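Local coordinates for protein adenylation domain (Streptomyces sp., PDB 5N9X) that is an adenylation domain of the ANL superfamily of AMP-binding enzymes, and holds adenosine-5'-triphosphate and threonine in the model, at residues Phe24-Ala27 / Ala28-Pro32; His50-Ala53 / Glu54-Asp58; Arg432-Leu435 / Ser436-Glu439; Asp517-Ser520 / Val521-Phe525. All blocks are in the same frame, centred on the assembly; numbering follows the deposited sequence. Where two conformers were deposited one is given.

Contact 1. Residues Phe24-Ala27 / Ala28-Pro32; sequences FSRA and AMEMP
The amide of Met29 meets the carbonyl of Ser25 with a short, fairly straight bond, Met29 N to Ser25 O 2.7 Å at an N-H...O angle of 163°. It belongs to a run of i to i+4 bonds in the last turns of helix 20-30, from Ala28 N to Phe24 O, Glu30 N to Arg26 O and Met31 N to Ala27 O. The last of these spans 2.8 Å from Met31 N to Ala27 O although Met31 has already left helical backbone angles and Pro32 follows in a loop.

The side chains meet one turn apart. Ala28 sets its methyl over one face of the Phe24 ring, toward the rim, with CB 4.3 Å from Phe24 CZ. Met31 folds back along the helix: a bend at its last torsion (chi3 -81°) carries CE to 3.9 Å from Ala27 CB. On the outer side, Arg26 and Glu30 run alongside one another, Arg26 CG 3.7 Å from Glu30 OE2, while Glu30 CG rests 3.2 Å from Arg26 O. Arg26 NE stays 5.0 Å from Glu30 OE2, so the charged ends make no salt bridge.

Helix 46-62 covers the apolar flank: Phe24 touches Tyr46 and Leu49, Ala27 touches Tyr46, and Ala28 touches His50. Pro32 adds a backbone hydrogen bond with Gly47. The apolar side chains of Phe24, Ala27 and Ala28 are thus buried against helix 46-62, while Arg26 and Glu30 stay exposed, their opposite charges probably close enough for a modest attraction but not paired.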
# COMPACT_ATOMS: atom_id res chain seq x y z
N PHE A 24 7.91 -7.88 -18.40
CA PHE A 24 7.73 -9.31 -18.26
C PHE A 24 8.28 -10.08 -19.48
O PHE A 24 8.84 -11.16 -19.32
CB PHE A 24 6.26 -9.68 -18.08
CG PHE A 24 6.04 -11.15 -17.87
CD1 PHE A 24 6.73 -11.83 -16.88
CD2 PHE A 24 5.14 -11.85 -18.65
CE1 PHE A 24 6.53 -13.18 -16.67
CE2 PHE A 24 4.95 -13.21 -18.46
CZ PHE A 24 5.64 -13.88 -17.46
N SER A 25 8.11 -9.51 -20.67
CA SER A 25 8.55 -10.15 -21.91
C SER A 25 10.06 -10.32 -21.93
O SER A 25 10.58 -11.40 -22.22
CB SER A 25 8.09 -9.32 -23.11
OG SER A 25 8.84 -9.66 -24.26
N ARG A 26 10.76 -9.25 -21.60
CA ARG A 26 12.20 -9.29 -21.52
C ARG A 26 12.66 -10.38 -20.55
O ARG A 26 13.32 -11.33 -20.94
CB ARG A 26 12.72 -7.93 -21.11
CG ARG A 26 14.20 -7.82 -21.04
CD ARG A 26 14.53 -6.88 -19.94
NE ARG A 26 14.93 -5.58 -20.45
CZ ARG A 26 14.97 -4.47 -19.71
NH1 ARG A 26 14.60 -4.51 -18.42
NH2 ARG A 26 15.35 -3.32 -20.25
N ALA A 27 12.28 -10.26 -19.28
CA ALA A 27 12.66 -11.25 -18.28
C ALA A 27 12.28 -12.68 -18.67
O ALA A 27 13.05 -13.61 -18.43
CB ALA A 27 12.03 -10.89 -16.95
N ALA A 28 11.10 -12.86 -19.25
CA ALA A 28 10.65 -14.20 -19.62
C ALA A 28 11.39 -14.72 -20.84
O ALA A 28 11.78 -15.88 -20.87
CB ALA A 28 9.14 -14.23 -19.87
N MET A 29 11.59 -13.87 -21.85
CA MET A 29 12.39 -14.25 -23.02
C MET A 29 13.80 -14.59 -22.60
O MET A 29 14.40 -15.53 -23.12
CB MET A 29 12.41 -13.14 -24.08
CG MET A 29 13.41 -13.40 -25.22
SD MET A 29 13.29 -12.23 -26.60
CE MET A 29 11.62 -12.59 -27.14
N GLU A 30 14.34 -13.85 -21.65
CA GLU A 30 15.75 -14.00 -21.36
C GLU A 30 16.05 -14.99 -20.27
O GLU A 30 17.14 -15.53 -20.22
CB GLU A 30 16.38 -12.65 -21.02
CG GLU A 30 16.29 -11.65 -22.14
CD GLU A 30 17.05 -10.37 -21.83
OE1 GLU A 30 17.63 -10.24 -20.73
OE2 GLU A 30 17.10 -9.46 -22.69
N MET A 31 15.10 -15.23 -19.38
CA MET A 31 15.36 -16.17 -18.30
C MET A 31 14.25 -17.21 -18.13
O MET A 31 13.77 -17.44 -17.02
CB MET A 31 15.57 -15.39 -17.01
CG MET A 31 16.76 -14.42 -17.09
SD MET A 31 16.92 -13.32 -15.67
CE MET A 31 15.69 -12.12 -16.17
N PRO A 32 13.86 -17.88 -19.24
CA PRO A 32 12.64 -18.70 -19.27
C PRO A 32 12.65 -19.89 -18.32
O PRO A 32 11.58 -20.39 -17.95
CB PRO A 32 12.60 -19.19 -20.74
CG PRO A 32 13.99 -19.22 -21.17
CD PRO A 32 14.62 -18.00 -20.49

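Contact 2. Residues His50-Ala53 / Glu54-Asp58; sequences HSWA and EGLAD
His50 and Glu54 meet through a CH-pi contact, Glu54 CG lying over one face of the imidazole, 4.0 Å from the ring centroid and offset toward the rim. The ring is placed for this by its first torsion, which sets His50 CG opposite the backbone N (chi1 -172°), while Glu54 bends at chi2 and brings its carboxylate up at 39° to the imidazole plane.

Among polar atoms, the approach of His50 NE2 to Glu54 OE2, 3.4 Å, has an angle too poor for a hydrogen bond. The carboxylate is engaged elsewhere, through a salt bridge from Glu54 OE1 to Arg90 on helix 79-90. His50 and Glu54 belong to helix 46-62, whose buried flank lies against helix 79-90: Ala53 packs on Leu86, Ala57 on Arg90, and Trp52 on Asn80 and Ala83.

Apolar packing is carried by Trp52 and Leu56, which extend side by side in the same direction. Leu56 CD1 stands 3.4 Å from both CD1 and NE1 of Trp52, and Trp52 NE1 is itself bound to the carbonyl of Val139.

Backbone bonds join the turns. Leu56 N reaches Trp52 O at 2.8 Å, and Glu54 N meets His50 O at 3.0 Å. Gly55 N, bonded to Ser51 O at 3.1 Å, and Ala57 N, bonded to Ala53 O, continue the same i to i+4 pattern.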
# COMPACT_ATOMS: atom_id res chain seq x y z
N HIS A 50 4.70 -17.10 -19.18
CA HIS A 50 4.59 -16.32 -20.40
C HIS A 50 3.65 -16.97 -21.42
O HIS A 50 2.81 -16.29 -22.02
CB HIS A 50 5.95 -16.09 -21.04
CG HIS A 50 5.91 -15.14 -22.19
ND1 HIS A 50 5.96 -15.55 -23.51
CD2 HIS A 50 5.79 -13.79 -22.22
CE1 HIS A 50 5.90 -14.50 -24.30
NE2 HIS A 50 5.79 -13.41 -23.55
N SER A 51 3.80 -18.27 -21.62
CA SER A 51 2.90 -19.02 -22.49
C SER A 51 1.43 -18.91 -22.09
O SER A 51 0.56 -18.65 -22.93
CB SER A 51 3.28 -20.49 -22.51
OG SER A 51 4.14 -20.73 -23.60
N TRP A 52 1.17 -19.14 -20.81
CA TRP A 52 -0.16 -19.15 -20.23
C TRP A 52 -0.80 -17.77 -20.47
O TRP A 52 -1.93 -17.65 -20.98
CB TRP A 52 -0.01 -19.50 -18.74
CG TRP A 52 -1.26 -19.68 -17.93
CD1 TRP A 52 -2.55 -19.59 -18.37
CD2 TRP A 52 -1.32 -20.03 -16.54
NE1 TRP A 52 -3.41 -19.84 -17.32
CE2 TRP A 52 -2.68 -20.12 -16.19
CE3 TRP A 52 -0.35 -20.27 -15.56
CZ2 TRP A 52 -3.10 -20.45 -14.89
CZ3 TRP A 52 -0.77 -20.58 -14.26
CH2 TRP A 52 -2.13 -20.67 -13.95
N ALA A 53 -0.02 -16.72 -20.18
CA ALA A 53 -0.48 -15.35 -20.29
C ALA A 53 -0.81 -14.92 -21.72
O ALA A 53 -1.84 -14.29 -21.95
CB ALA A 53 0.57 -14.41 -19.68
N GLU A 54 0.07 -15.23 -22.66
CA GLU A 54 -0.25 -15.02 -24.08
C GLU A 54 -1.56 -15.69 -24.49
O GLU A 54 -2.41 -15.08 -25.17
CB GLU A 54 0.88 -15.54 -24.99
CG GLU A 54 2.20 -14.79 -24.83
CD GLU A 54 2.06 -13.32 -25.21
OE1 GLU A 54 1.35 -13.04 -26.21
OE2 GLU A 54 2.65 -12.45 -24.52
N GLY A 55 -1.74 -16.95 -24.07
CA GLY A 55 -2.98 -17.64 -24.32
C GLY A 55 -4.19 -16.94 -23.69
O GLY A 55 -5.24 -16.84 -24.32
N LEU A 56 -4.04 -16.46 -22.46
CA LEU A 56 -5.17 -15.84 -21.79
C LEU A 56 -5.56 -14.56 -22.50
O LEU A 56 -6.73 -14.19 -22.55
CB LEU A 56 -4.85 -15.53 -20.32
CG LEU A 56 -5.05 -16.69 -19.34
CD1 LEU A 56 -4.16 -16.57 -18.10
CD2 LEU A 56 -6.51 -16.82 -18.96
N ALA A 57 -4.57 -13.88 -23.05
CA ALA A 57 -4.82 -12.63 -23.73
C ALA A 57 -5.62 -12.90 -25.00
O ALA A 57 -6.62 -12.24 -25.27
CB ALA A 57 -3.52 -11.92 -24.05
N ASP A 58 -5.18 -13.90 -25.76
CA ASP A 58 -5.91 -14.33 -26.94
C ASP A 58 -7.36 -14.68 -26.55
O ASP A 58 -8.31 -14.19 -27.19
CB ASP A 58 -5.22 -15.51 -27.63
CG ASP A 58 -3.92 -15.10 -28.33
OD1 ASP A 58 -3.97 -14.17 -29.15
OD2 ASP A 58 -2.86 -15.71 -28.07

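Contact 3. Residues Arg432-Leu435 / Ser436-Glu439; sequences RIEL and SDVE
Glu434 and Asp437 both turn CG away from their own carbonyl carbon (chi1 -50° and -70°), which stands the two side chains alongside each other, pointing the same way. Glu434 is the N-cap residue where strand 431-434 passes into helix 435-443, the strand being one arm of an antiparallel pair with strand 425-428. The touch is made by the aliphatic root of the glutamate, its CB lying 3.5 Å from Asp437 OD2. A bend at chi2 carries the carboxylate of Glu434 off, and Glu434 OE1 ends 5.0 Å from Asp437 OD2; OE2 takes a hydrogen bond from Gln425 NE2, which may lessen the repulsion between the two carboxylates.

Glu434 O accepts two weak bonds at the start of the helix, from Asp437 N at 2.9 Å and Val438 N at 3.3 Å. The first regular turn follows with Glu439 N to Leu435 O, 3.1 Å and an N-H...O angle of 152°. Glu439 OE2 is held by Val453 N and by a salt bridge to Arg518, so this first turn is tied to two other parts of the chain.

On the apolar side Leu435 packs on Leu424 and Val426, and Val438 on Leu493 and Pro499. Val438 CG2 sits 3.4 Å from Glu434 O, and the same methyl meets Ile433 CG2 obliquely at 3.9 Å.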
# COMPACT_ATOMS: atom_id res chain seq x y z
N ARG A 432 -6.35 23.56 18.51
CA ARG A 432 -5.91 22.71 17.39
C ARG A 432 -5.35 21.40 17.92
O ARG A 432 -4.47 21.42 18.79
CB ARG A 432 -4.85 23.39 16.54
CG ARG A 432 -4.31 22.51 15.43
CD ARG A 432 -3.02 23.04 14.83
NE ARG A 432 -3.28 23.94 13.70
CZ ARG A 432 -2.35 24.28 12.81
NH1 ARG A 432 -1.12 23.80 12.91
NH2 ARG A 432 -2.66 25.10 11.82
N ILE A 433 -5.86 20.28 17.41
CA ILE A 433 -5.44 18.98 17.89
C ILE A 433 -4.81 18.15 16.79
O ILE A 433 -5.40 17.96 15.71
CB ILE A 433 -6.62 18.21 18.51
CG1 ILE A 433 -7.20 19.00 19.68
CG2 ILE A 433 -6.17 16.83 18.97
CD1 ILE A 433 -8.64 18.66 20.03
N GLU A 434 -3.60 17.69 17.07
CA GLU A 434 -2.96 16.64 16.30
C GLU A 434 -3.48 15.29 16.76
O GLU A 434 -2.95 14.76 17.74
CB GLU A 434 -1.45 16.71 16.47
CG GLU A 434 -0.90 18.09 16.24
CD GLU A 434 -0.84 18.44 14.78
OE1 GLU A 434 -0.69 17.51 13.96
OE2 GLU A 434 -0.95 19.64 14.46
N LEU A 435 -4.50 14.76 16.09
CA LEU A 435 -5.10 13.49 16.50
C LEU A 435 -4.01 12.41 16.60
O LEU A 435 -4.01 11.58 17.51
CB LEU A 435 -6.20 13.07 15.52
CG LEU A 435 -7.47 13.97 15.52
CD1 LEU A 435 -8.41 13.64 14.38
CD2 LEU A 435 -8.22 13.93 16.84
N SER A 436 -3.06 12.46 15.67
CA SER A 436 -1.97 11.50 15.63
C SER A 436 -1.02 11.56 16.84
O SER A 436 -0.48 10.54 17.24
CB SER A 436 -1.19 11.70 14.32
OG SER A 436 -0.13 10.78 14.22
N ASP A 437 -0.83 12.75 17.42
CA ASP A 437 -0.08 12.90 18.68
C ASP A 437 -0.77 12.29 19.89
O ASP A 437 -0.12 11.73 20.79
CB ASP A 437 0.19 14.37 18.98
CG ASP A 437 1.18 15.01 18.03
OD1 ASP A 437 1.62 14.34 17.06
OD2 ASP A 437 1.49 16.20 18.24
N VAL A 438 -2.09 12.42 19.95
CA VAL A 438 -2.88 11.80 21.02
C VAL A 438 -2.72 10.30 20.95
O VAL A 438 -2.58 9.61 21.97
CB VAL A 438 -4.37 12.13 20.92
CG1 VAL A 438 -5.04 11.87 22.25
CG2 VAL A 438 -4.56 13.56 20.44
N GLU A 439 -2.77 9.82 19.72
CA GLU A 439 -2.71 8.40 19.43
C GLU A 439 -1.39 7.87 19.98
O GLU A 439 -1.38 6.90 20.73
CB GLU A 439 -2.82 8.16 17.92
CG GLU A 439 -4.21 7.81 17.39
CD GLU A 439 -4.34 8.09 15.87
OE1 GLU A 439 -3.36 7.85 15.12
OE2 GLU A 439 -5.43 8.55 15.44

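Contact 4. Residues Asp517-Ser520 / Val521-Phe525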
# COMPACT_ATOMS: atom_id res chain seq x y z
N ASP A 517 -9.07 0.97 9.86
CA ASP A 517 -10.19 1.61 9.17
C ASP A 517 -10.84 2.57 10.16
O ASP A 517 -11.50 2.15 11.11
CB ASP A 517 -11.17 0.54 8.67
CG ASP A 517 -12.33 1.10 7.84
OD1 ASP A 517 -12.51 2.35 7.73
OD2 ASP A 517 -13.06 0.25 7.27
N ARG A 518 -10.61 3.86 9.95
CA ARG A 518 -11.05 4.92 10.87
C ARG A 518 -12.59 5.07 10.86
O ARG A 518 -13.23 5.15 11.94
CB ARG A 518 -10.36 6.26 10.53
CG ARG A 518 -8.80 6.23 10.65
CD ARG A 518 -8.13 7.64 10.46
NE ARG A 518 -8.44 8.54 11.58
CZ ARG A 518 -7.73 8.66 12.70
NH1 ARG A 518 -6.60 7.99 12.88
NH2 ARG A 518 -8.14 9.50 13.64
N ALA A 519 -13.19 5.11 9.66
CA ALA A 519 -14.65 5.15 9.51
C ALA A 519 -15.34 3.94 10.16
O ALA A 519 -16.45 4.05 10.68
CB ALA A 519 -15.04 5.23 8.05
N SER A 520 -14.68 2.78 10.13
CA SER A 520 -15.14 1.59 10.86
C SER A 520 -15.00 1.66 12.39
O SER A 520 -15.68 0.96 13.13
CB SER A 520 -14.37 0.36 10.38
OG SER A 520 -15.00 -0.82 10.77
N VAL A 521 -14.09 2.46 12.88
CA VAL A 521 -13.94 2.49 14.32
C VAL A 521 -15.03 3.41 14.87
O VAL A 521 -15.71 3.07 15.84
CB VAL A 521 -12.52 2.95 14.75
CG1 VAL A 521 -12.50 3.30 16.20
CG2 VAL A 521 -11.53 1.84 14.47
N ALA A 522 -15.22 4.54 14.22
CA ALA A 522 -16.26 5.49 14.61
C ALA A 522 -17.66 4.86 14.60
O ALA A 522 -18.48 5.17 15.45
CB ALA A 522 -16.23 6.70 13.70
N ARG A 523 -17.93 3.97 13.64
CA ARG A 523 -19.25 3.33 13.59
C ARG A 523 -19.46 2.28 14.68
O ARG A 523 -20.56 2.14 15.21
CB ARG A 523 -19.49 2.72 12.20
CG ARG A 523 -19.72 3.77 11.12
CD ARG A 523 -20.21 3.16 9.82
NE ARG A 523 -19.33 3.50 8.70
CZ ARG A 523 -18.51 2.64 8.10
NH1 ARG A 523 -18.46 1.38 8.51
NH2 ARG A 523 -17.74 3.03 7.09
N ALA A 524 -18.40 1.54 15.02
CA ALA A 524 -18.48 0.52 16.05
C ALA A 524 -18.68 1.19 17.41
O ALA A 524 -19.42 0.71 18.26
CB ALA A 524 -17.22 -0.34 16.05
N PHE A 525 -17.97 2.29 17.60
CA PHE A 525 -18.05 3.08 18.81
C PHE A 525 -19.48 3.55 19.00
O PHE A 525 -20.12 3.30 20.04
CB PHE A 525 -17.09 4.27 18.72
CG PHE A 525 -17.23 5.25 19.84
CD1 PHE A 525 -18.08 6.35 19.73
CD2 PHE A 525 -16.50 5.07 21.01
CE1 PHE A 525 -18.22 7.26 20.77
CE2 PHE A 525 -16.63 5.98 22.05
CZ PHE A 525 -17.50 7.08 21.93
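Val521 has its amide directed at the carbonyls of the preceding turn: Val521 N donates to Arg518 O at 3.0 Å, arriving from above the carbonyl plane, and weakly to Asp517 O as well. Its methyl CG2 rests 3.4 Å from that same Asp517 O. Arg518 O has a second donor in Ala522 N, a nearly straight bond of 3.1 Å and 174°.

Ser520 has a weak bond at each end of its backbone. Ser520 N donates to Asp517 OD1 at 3.3 Å, a weak capping bond to the N-cap residue of the C-terminal helix 518-528. Ser520 O accepts a weak bond from Ala524 N. This helix lies against strands of the domain's C-terminal part: Val521 packs on Trp454 and Ala468, and Phe525 sets its ring edge-to-face with that of His456.

Ala519 is partly exposed, and Arg523 folds back over it. With the arginine chain bent at chi3 (-123°), one face of the guanidinium lies centrally over the backbone oxygen, Arg523 CZ to Ala519 O 3.6 Å. The methyl of Ala519 completes the seat, CB 3.6 Å from Arg523 NH2, while Arg523 N gives Ala519 O a weak bond.

The four contacts form two touching pairs on opposite sides of the chain's centre. Contacts 1 and 2, on neighbouring helices with centres 14 Å apart, pack where Phe24 CE2 lies 3.7 Å from His50 CA and Ala28 CB 3.9 Å from His50 CB. Contacts 3 and 4 lie with centres 17 Å apart and are joined by the salt bridge of Glu439 OE2 to Arg518 NH1, 2.9 Å. This second pair is the one near the ligands: the side chains of Ser436 and Arg518 each come to about 9 Å from ATP, and Lys515, which lines the threonine pocket, lies just before contact 4. Contacts 2 and 3 are farthest apart, with centres 51 Å from each other.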